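Local coordinates for putative fimbrial subunit (Corynebacterium diphtheriae, PDB 4HSQ), which is the D2-D3 fragment of the major pilin SpaD, which probably polymerises into the shaft of a cell-surface pilus involved in adhesion, at residues A[8-13]-A[19-24]; A[57-62]-A[83-88]; A[152-155]-A[161-164]. All blocks are in the same frame, centred on the assembly; numbering follows the deposited sequence.

Interaction 1: residues A[8-13]-A[19-24]; sequences KTVKDA and DAYTYT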
loop_
_atom_site.group_PDB
_atom_site.type_symbol
_atom_site.label_atom_id
_atom_site.label_comp_id
_atom_site.label_asym_id
_atom_site.label_seq_id
_atom_site.Cartn_x
_atom_site.Cartn_y
_atom_site.Cartn_z
ATOM N N LYS A 8 2.388 -16.022 3.068
ATOM C CA LYS A 8 2.302 -14.779 2.303
ATOM C C LYS A 8 2.994 -13.672 3.108
ATOM O O LYS A 8 2.796 -13.571 4.324
ATOM C CB LYS A 8 0.845 -14.406 1.988
ATOM C CG LYS A 8 0.721 -13.154 1.091
ATOM C CD LYS A 8 -0.707 -12.960 0.549
ATOM C CE LYS A 8 -0.735 -11.657 -0.197
ATOM N NZ LYS A 8 -1.939 -11.468 -1.055
ATOM N N THR A 9 3.743 -12.806 2.408
ATOM C CA THR A 9 4.385 -11.649 3.004
ATOM C C THR A 9 4.073 -10.447 2.123
ATOM O O THR A 9 3.723 -10.600 0.955
ATOM C CB THR A 9 5.908 -11.847 3.191
ATOM O OG1 THR A 9 6.474 -12.197 1.937
ATOM C CG2 THR A 9 6.259 -12.923 4.250
ATOM N N VAL A 10 4.209 -9.258 2.685
ATOM C CA VAL A 10 3.978 -8.015 1.958
ATOM C C VAL A 10 5.124 -7.079 2.261
ATOM O O VAL A 10 5.571 -6.978 3.403
ATOM C CB VAL A 10 2.606 -7.355 2.270
ATOM C CG1 VAL A 10 2.445 -7.013 3.766
ATOM C CG2 VAL A 10 2.383 -6.096 1.409
ATOM N N LYS A 11 5.642 -6.454 1.212
ATOM C CA LYS A 11 6.663 -5.440 1.350
ATOM C C LYS A 11 6.041 -4.150 0.854
ATOM O O LYS A 11 5.888 -3.975 -0.346
ATOM C CB LYS A 11 7.937 -5.792 0.561
ATOM C CG LYS A 11 9.066 -4.852 0.935
ATOM C CD LYS A 11 9.687 -5.309 2.280
ATOM C CE LYS A 11 10.727 -4.353 2.818
ATOM N NZ LYS A 11 10.174 -2.972 3.035
ATOM N N ASP A 12 5.618 -3.290 1.782
ATOM C CA ASP A 12 4.894 -2.063 1.452
ATOM C C ASP A 12 5.405 -0.821 2.199
ATOM O O ASP A 12 4.828 0.252 1.999
ATOM C CB ASP A 12 3.395 -2.257 1.795
ATOM C CG ASP A 12 3.092 -2.608 3.261
ATOM O OD1 ASP A 12 3.811 -2.126 4.156
ATOM O OD2 ASP A 12 2.127 -3.340 3.503
ATOM N N ALA A 13 6.431 -0.942 3.077
ATOM C CA ALA A 13 6.888 0.230 3.865
ATOM C C ALA A 13 7.141 1.462 2.991
ATOM O O ALA A 13 7.779 1.388 1.928
ATOM C CB ALA A 13 8.133 -0.087 4.689
ATOM N N ASP A 19 1.835 3.912 -5.417
ATOM C CA ASP A 19 3.226 3.494 -5.336
ATOM C C ASP A 19 3.247 1.983 -5.437
ATOM O O ASP A 19 2.479 1.307 -4.742
ATOM C CB ASP A 19 3.906 3.962 -4.047
ATOM C CG ASP A 19 4.152 5.455 -3.975
ATOM O OD1 ASP A 19 4.348 6.086 -5.049
ATOM O OD2 ASP A 19 4.210 5.992 -2.845
ATOM N N ALA A 20 4.115 1.445 -6.288
ATOM C CA ALA A 20 4.194 -0.013 -6.443
ATOM C C ALA A 20 4.688 -0.684 -5.174
ATOM O O ALA A 20 5.627 -0.193 -4.535
ATOM C CB ALA A 20 5.122 -0.364 -7.593
ATOM N N TYR A 21 4.083 -1.820 -4.818
ATOM C CA TYR A 21 4.594 -2.606 -3.685
ATOM C C TYR A 21 4.420 -4.070 -4.026
ATOM O O TYR A 21 3.818 -4.378 -5.052
ATOM C CB TYR A 21 4.003 -2.206 -2.333
ATOM C CG TYR A 21 2.557 -2.569 -2.087
ATOM C CD1 TYR A 21 2.213 -3.802 -1.528
ATOM C CD2 TYR A 21 1.541 -1.644 -2.299
ATOM C CE1 TYR A 21 0.890 -4.117 -1.232
ATOM C CE2 TYR A 21 0.209 -1.954 -2.016
ATOM C CZ TYR A 21 -0.108 -3.189 -1.476
ATOM O OH TYR A 21 -1.409 -3.527 -1.194
ATOM N N THR A 22 4.985 -4.959 -3.220
ATOM C CA THR A 22 4.960 -6.357 -3.586
ATOM C C THR A 22 4.407 -7.262 -2.527
ATOM O O THR A 22 4.403 -6.934 -1.335
ATOM C CB THR A 22 6.395 -6.870 -3.960
ATOM O OG1 THR A 22 7.285 -6.722 -2.852
ATOM C CG2 THR A 22 6.981 -6.190 -5.209
ATOM N N TYR A 23 3.879 -8.394 -3.009
ATOM C CA TYR A 23 3.487 -9.543 -2.221
ATOM C C TYR A 23 4.394 -10.675 -2.570
ATOM O O TYR A 23 4.753 -10.826 -3.743
ATOM C CB TYR A 23 2.037 -9.976 -2.461
ATOM C CG TYR A 23 1.035 -8.979 -1.936
ATOM C CD1 TYR A 23 0.871 -8.779 -0.564
ATOM C CD2 TYR A 23 0.186 -8.296 -2.801
ATOM C CE1 TYR A 23 -0.095 -7.896 -0.071
ATOM C CE2 TYR A 23 -0.764 -7.391 -2.320
ATOM C CZ TYR A 23 -0.908 -7.210 -0.958
ATOM O OH TYR A 23 -1.841 -6.325 -0.497
ATOM N N THR A 24 4.675 -11.541 -1.595
ATOM C CA THR A 24 5.436 -12.753 -1.879
ATOM C C THR A 24 4.659 -13.943 -1.304
ATOM O O THR A 24 4.176 -13.874 -0.168
ATOM C CB THR A 24 6.897 -12.686 -1.358
ATOM O OG1 THR A 24 7.601 -11.697 -2.126
ATOM C CG2 THR A 24 7.632 -14.045 -1.519
HETATM O O HOH W 1 6.132 -15.253 1.726
#

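Interaction 2: residues A[57-62]-A[83-88]; sequences TEVKAG and LVVTLT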
loop_
_atom_site.group_PDB
_atom_site.type_symbol
_atom_site.label_atom_id
_atom_site.label_comp_id
_atom_site.label_asym_id
_atom_site.label_seq_id
_atom_site.Cartn_x
_atom_site.Cartn_y
_atom_site.Cartn_z
ATOM N N THR A 57 7.145 -10.416 -10.664
ATOM C CA THR A 57 8.557 -9.993 -10.666
ATOM C C THR A 57 9.453 -11.230 -10.575
ATOM O O THR A 57 10.567 -11.231 -11.113
ATOM C CB THR A 57 8.860 -8.997 -9.534
ATOM O OG1 THR A 57 8.647 -9.642 -8.303
ATOM C CG2 THR A 57 7.999 -7.745 -9.584
ATOM N N GLU A 58 8.975 -12.291 -9.904
ATOM C CA GLU A 58 9.784 -13.511 -9.815
ATOM C C GLU A 58 8.957 -14.723 -9.493
ATOM O O GLU A 58 8.049 -14.659 -8.673
ATOM C CB GLU A 58 10.892 -13.359 -8.737
ATOM C CG GLU A 58 11.773 -14.583 -8.565
ATOM C CD GLU A 58 12.745 -14.378 -7.425
ATOM O OE1 GLU A 58 12.325 -14.519 -6.255
ATOM O OE2 GLU A 58 13.909 -14.012 -7.701
ATOM N N VAL A 59 9.292 -15.835 -10.152
ATOM C CA VAL A 59 8.774 -17.174 -9.882
ATOM C C VAL A 59 10.015 -18.047 -9.687
ATOM O O VAL A 59 10.866 -18.088 -10.575
ATOM C CB VAL A 59 7.810 -17.766 -10.945
ATOM C CG1 VAL A 59 7.280 -19.101 -10.462
ATOM C CG2 VAL A 59 6.642 -16.825 -11.231
ATOM N N LYS A 60 10.145 -18.690 -8.525
ATOM C CA LYS A 60 11.301 -19.543 -8.224
ATOM C C LYS A 60 10.882 -20.931 -7.775
ATOM O O LYS A 60 9.916 -21.066 -7.024
ATOM C CB LYS A 60 12.131 -18.923 -7.082
ATOM C CG LYS A 60 13.205 -17.948 -7.489
ATOM C CD LYS A 60 13.931 -17.423 -6.247
ATOM C CE LYS A 60 15.252 -18.096 -5.987
ATOM N NZ LYS A 60 15.992 -17.431 -4.883
ATOM N N ALA A 61 11.639 -21.947 -8.188
ATOM C CA ALA A 61 11.497 -23.342 -7.725
ATOM C C ALA A 61 12.845 -23.656 -7.091
ATOM O O ALA A 61 13.832 -23.808 -7.821
ATOM C CB ALA A 61 11.176 -24.281 -8.883
ATOM N N GLY A 62 12.910 -23.559 -5.762
ATOM C CA GLY A 62 14.161 -23.690 -5.020
ATOM C C GLY A 62 15.024 -22.485 -5.343
ATOM O O GLY A 62 14.602 -21.341 -5.137
ATOM N N LEU A 83 -5.777 -13.075 -9.368
ATOM C CA LEU A 83 -4.517 -13.386 -10.048
ATOM C C LEU A 83 -4.301 -14.900 -10.039
ATOM O O LEU A 83 -4.453 -15.536 -8.996
ATOM C CB LEU A 83 -3.313 -12.698 -9.345
ATOM C CG LEU A 83 -1.908 -13.061 -9.883
ATOM C CD1 LEU A 83 -1.728 -12.534 -11.298
ATOM C CD2 LEU A 83 -0.801 -12.490 -8.956
ATOM N N VAL A 84 -3.948 -15.478 -11.191
ATOM C CA VAL A 84 -3.640 -16.912 -11.272
ATOM C C VAL A 84 -2.308 -17.051 -12.001
ATOM O O VAL A 84 -2.198 -16.613 -13.143
ATOM C CB VAL A 84 -4.761 -17.749 -11.970
ATOM C CG1 VAL A 84 -4.417 -19.236 -11.940
ATOM C CG2 VAL A 84 -6.126 -17.515 -11.324
ATOM N N VAL A 85 -1.317 -17.651 -11.344
ATOM C CA VAL A 85 0.008 -17.913 -11.924
ATOM C C VAL A 85 0.127 -19.418 -12.004
ATOM O O VAL A 85 0.169 -20.068 -10.965
ATOM C CB VAL A 85 1.160 -17.259 -11.113
ATOM C CG1 VAL A 85 2.506 -17.578 -11.758
ATOM C CG2 VAL A 85 0.944 -15.748 -10.995
ATOM N N THR A 86 0.104 -19.970 -13.224
ATOM C CA THR A 86 0.074 -21.424 -13.454
ATOM C C THR A 86 1.357 -21.900 -14.072
ATOM O O THR A 86 1.751 -21.375 -15.104
ATOM C CB THR A 86 -1.105 -21.760 -14.376
ATOM O OG1 THR A 86 -2.301 -21.173 -13.865
ATOM C CG2 THR A 86 -1.312 -23.267 -14.553
ATOM N N LEU A 87 1.986 -22.924 -13.496
ATOM C CA LEU A 87 3.195 -23.449 -14.122
ATOM C C LEU A 87 2.806 -24.169 -15.386
ATOM O O LEU A 87 1.761 -24.839 -15.428
ATOM C CB LEU A 87 4.010 -24.379 -13.205
ATOM C CG LEU A 87 4.445 -23.833 -11.844
ATOM C CD1 LEU A 87 5.464 -24.766 -11.230
ATOM C CD2 LEU A 87 5.048 -22.422 -11.953
ATOM N N THR A 88 3.607 -23.968 -16.441
ATOM C CA THR A 88 3.389 -24.633 -17.728
ATOM C C THR A 88 4.047 -26.010 -17.665
ATOM O O THR A 88 4.756 -26.278 -16.698
ATOM C CB THR A 88 4.003 -23.785 -18.861
ATOM O OG1 THR A 88 5.411 -23.700 -18.656
ATOM C CG2 THR A 88 3.408 -22.398 -18.947
#

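Interaction 3: residues A[152-155]-A[161-164]; sequences VKKD and KVLK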
loop_
_atom_site.group_PDB
_atom_site.type_symbol
_atom_site.label_atom_id
_atom_site.label_comp_id
_atom_site.label_asym_id
_atom_site.label_seq_id
_atom_site.Cartn_x
_atom_site.Cartn_y
_atom_site.Cartn_z
ATOM N N VAL A 152 -7.361 21.362 6.291
ATOM C CA VAL A 152 -8.346 22.449 6.250
ATOM C C VAL A 152 -7.606 23.737 6.646
ATOM O O VAL A 152 -6.983 23.794 7.698
ATOM C CB VAL A 152 -9.660 22.180 7.033
ATOM C CG1 VAL A 152 -9.403 21.550 8.383
ATOM C CG2 VAL A 152 -10.545 23.432 7.146
ATOM N N LYS A 153 -7.592 24.719 5.734
ATOM C CA LYS A 153 -6.893 25.969 5.971
ATOM C C LYS A 153 -7.838 26.982 6.558
ATOM O O LYS A 153 -8.865 27.273 5.971
ATOM C CB LYS A 153 -6.252 26.493 4.703
ATOM C CG LYS A 153 -5.276 27.641 4.949
ATOM C CD LYS A 153 -4.039 27.097 5.668
ATOM C CE LYS A 153 -2.995 28.086 5.956
ATOM N NZ LYS A 153 -3.495 29.293 6.654
ATOM N N LYS A 154 -7.480 27.527 7.714
ATOM C CA LYS A 154 -8.345 28.483 8.387
ATOM C C LYS A 154 -7.616 29.751 8.764
ATOM O O LYS A 154 -6.388 29.798 8.803
ATOM C CB LYS A 154 -8.931 27.831 9.653
ATOM C CG LYS A 154 -10.010 26.787 9.343
ATOM C CD LYS A 154 -10.695 26.271 10.593
ATOM C CE LYS A 154 -11.944 25.510 10.229
ATOM N NZ LYS A 154 -12.546 24.834 11.406
ATOM N N ASP A 155 -8.381 30.784 9.061
ATOM C CA ASP A 155 -7.839 32.054 9.538
ATOM C C ASP A 155 -7.664 31.895 11.051
ATOM O O ASP A 155 -8.619 31.500 11.725
ATOM C CB ASP A 155 -8.820 33.188 9.191
ATOM C CG ASP A 155 -8.391 34.593 9.564
ATOM O OD1 ASP A 155 -8.764 35.530 8.839
ATOM O OD2 ASP A 155 -7.739 34.759 10.617
ATOM N N LYS A 161 -13.690 30.915 9.190
ATOM C CA LYS A 161 -13.245 31.440 7.900
ATOM C C LYS A 161 -12.231 30.461 7.306
ATOM O O LYS A 161 -11.094 30.392 7.775
ATOM C CB LYS A 161 -12.664 32.859 8.023
ATOM C CG LYS A 161 -12.529 33.584 6.685
ATOM C CD LYS A 161 -12.136 35.047 6.872
ATOM C CE LYS A 161 -12.126 35.831 5.581
ATOM N NZ LYS A 161 -10.760 35.934 4.997
ATOM N N VAL A 162 -12.657 29.712 6.273
ATOM C CA VAL A 162 -11.813 28.729 5.585
ATOM C C VAL A 162 -11.149 29.435 4.409
ATOM O O VAL A 162 -11.728 30.359 3.840
ATOM C CB VAL A 162 -12.571 27.431 5.194
ATOM C CG1 VAL A 162 -12.990 26.654 6.449
ATOM C CG2 VAL A 162 -13.780 27.719 4.308
ATOM N N LEU A 163 -9.915 29.035 4.073
ATOM C CA LEU A 163 -9.126 29.757 3.072
ATOM C C LEU A 163 -8.709 28.928 1.884
ATOM O O LEU A 163 -8.059 27.902 2.018
ATOM C CB LEU A 163 -7.874 30.347 3.750
ATOM C CG LEU A 163 -8.111 31.132 5.065
ATOM C CD1 LEU A 163 -6.791 31.485 5.729
ATOM C CD2 LEU A 163 -8.915 32.414 4.807
ATOM N N LYS A 164 -9.074 29.413 0.708
ATOM C CA LYS A 164 -8.711 28.841 -0.587
ATOM C C LYS A 164 -7.341 29.381 -0.978
ATOM O O LYS A 164 -6.970 30.498 -0.578
ATOM C CB LYS A 164 -9.782 29.247 -1.630
ATOM C CG LYS A 164 -9.505 28.811 -3.067
ATOM C CD LYS A 164 -10.418 29.551 -4.045
ATOM C CE LYS A 164 -10.313 29.048 -5.465
ATOM N NZ LYS A 164 -11.215 29.807 -6.380
#

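Interaction 1: residues A[8-13]-A[19-24]
Tyr21 meets the end of strand 8-11 with its CB 3.3 Å from Lys11 O. Its CG stands between the backbone N and the carbonyl carbon (chi1 71°), which brings the ring against Val10 and Asp12 of the first segment: Asp12 CB makes a CH-pi contact over one face, and Val10 CG2 reaches Tyr21 CE1 obliquely. Thr22 begins the antiparallel pairing. It forms a hydrogen-bonded pair with Lys11, and the Lys11 N to Thr22 O bond of 2.9 Å is nearly straight (169°), whereas the return bond from Thr22 N to Lys11 O is longer at 3.2 Å. On the other face, Tyr23 makes a non-hydrogen-bonded pair with Val10, and its ring lies alongside that valine, Val10 CG2 to Tyr23 CE1 being 3.4 Å. Over a face of the same ring lies Lys8 NZ, 3.9 Å from the Tyr23 ring centroid and 12° off its normal. This nitrogen is tied covalently to Asn120 and hydrogen-bonds Asp45, so the contact has cation-pi geometry but is made by an isopeptide amide. Tyr21 OH donates to Tyr23 OH at the Tyr21 ring edge, linking the two rings. Thr24 closes the second hydrogen-bonded pair, with Thr9 N to Thr24 O at 2.8 Å, and a water bridges Thr9 OG1 and Thr24 O. Beyond this hairpin, strand 100-109 pairs with 20-28 on its far side, through backbone bonds of Tyr21 with Val107 and Tyr23 with Phe105. The two tyrosines also pack on Leu118 of strand 117-127, and Lys8 and Val10 on Val142 of strand 142-155.

Interaction 2: residues A[57-62]-A[83-88]
Val59 places one methyl on each of two partners in 83-88: CG2 rests 4.2 Å from Val85 CG1, and CG1 lies 4.3 Å from Leu87 CD2. Its chi1 of -175° sets CG1 opposite the backbone N and CG2 opposite the carbonyl carbon, so both methyls spread over the facing strand. Val85 takes the same rotamer and points at Val59, offering the methyl that lies opposite its own backbone N. Leu87 arrives differently. Its CB does not aim straight across, but the leucine branch does the reaching: CD1 extends away from CA at chi2 -168°, while CD2 folds back beside the main chain and meets Val59. The touch is light, methyl against methyl, with no hydrogen bond across. Tyr71 and Leu103 each touch both valines, and Leu66 touches Val59. The nearest CA atoms, Val59 CA and Val85 CA, are 9.0 Å apart, too far for strand pairing, so these strands belong to facing layers. Strand 51-61 carries a classic beta bulge where Thr57 and Glu58 face Thr104. Buried aliphatic contact between two sheets of this kind marks the core of a beta sandwich, consistent with a CnaA-type pilin domain.

Interaction 3: residues A[152-155]-A[161-164]
Leu163 CD1 covers one face of the peptide joining Lys154 to Asp155, 3.5 Å from Lys154 O and almost directly above the peptide plane. At the rim of that peptide, Asp155 N donates to Lys161 O at 3.0 Å, nearly along the C=O axis of Lys161. A second planar group, the Lys153 carbonyl, accepts Leu163 N at 2.8 Å from a donor lying 37° out of its plane, so the bond does not follow a lone pair. These two bonds flank Lys154 and Val162, whose backbones form a single bridge. CA-H groups add weaker contacts: Val162 CA lies 3.3 Å from Lys153 O. Outside the backbone, Val162 CG1 touches both Val152 CG2 and Lys154 CE, each 4.1 Å away and on the same side of the methyl. On the opposite flank, Lys153 CG lies against Leu163 CB. The Lys153 chain bends at chi2 (70°) and again at chi4 on its way to NZ, which is bonded covalently to Asn271 of strand 264-271. The carboxylate of Asp155 and the amine of Lys161 stay 4.3 Å apart (Asp155 OD1 to Lys161 NZ), beyond a salt bridge, but Tyr234 OH hydrogen-bonds both, and Lys273 forms a salt bridge with Asp155. Lys154 NZ instead pairs with Glu268. The contact thus combines a short backbone bridge with aliphatic cover around Lys153, a lysine of the Lys-Asn isopeptide link in the transthyretin-like, CnaB-type domain. The amide link to Asn271 leaves the Lys153 end uncharged, which suits its place against Leu163, while Lys273, with Lys161 nearby, would probably favour the ionised form of Asp155.

Overall arrangement
From the N terminus, interaction 1 closes the hairpin loop 14-18 and joins the first two strands of the five-stranded sheet. Interaction 2 closes the longer excursion 63-82 and packs that same sheet on the one holding 82-87, inside the same family domain. Interaction 3 then closes the short loop 156-160 in the transthyretin-like domain, about 38 Å from interaction 1, centre to centre. The three follow in series, with none nested or crossing. Strand 142-155 spans the two domains: its start meets the side chains of 8-11, and its end forms interaction 3. Interactions 1 and 3 each include an isopeptide lysine, one per domain.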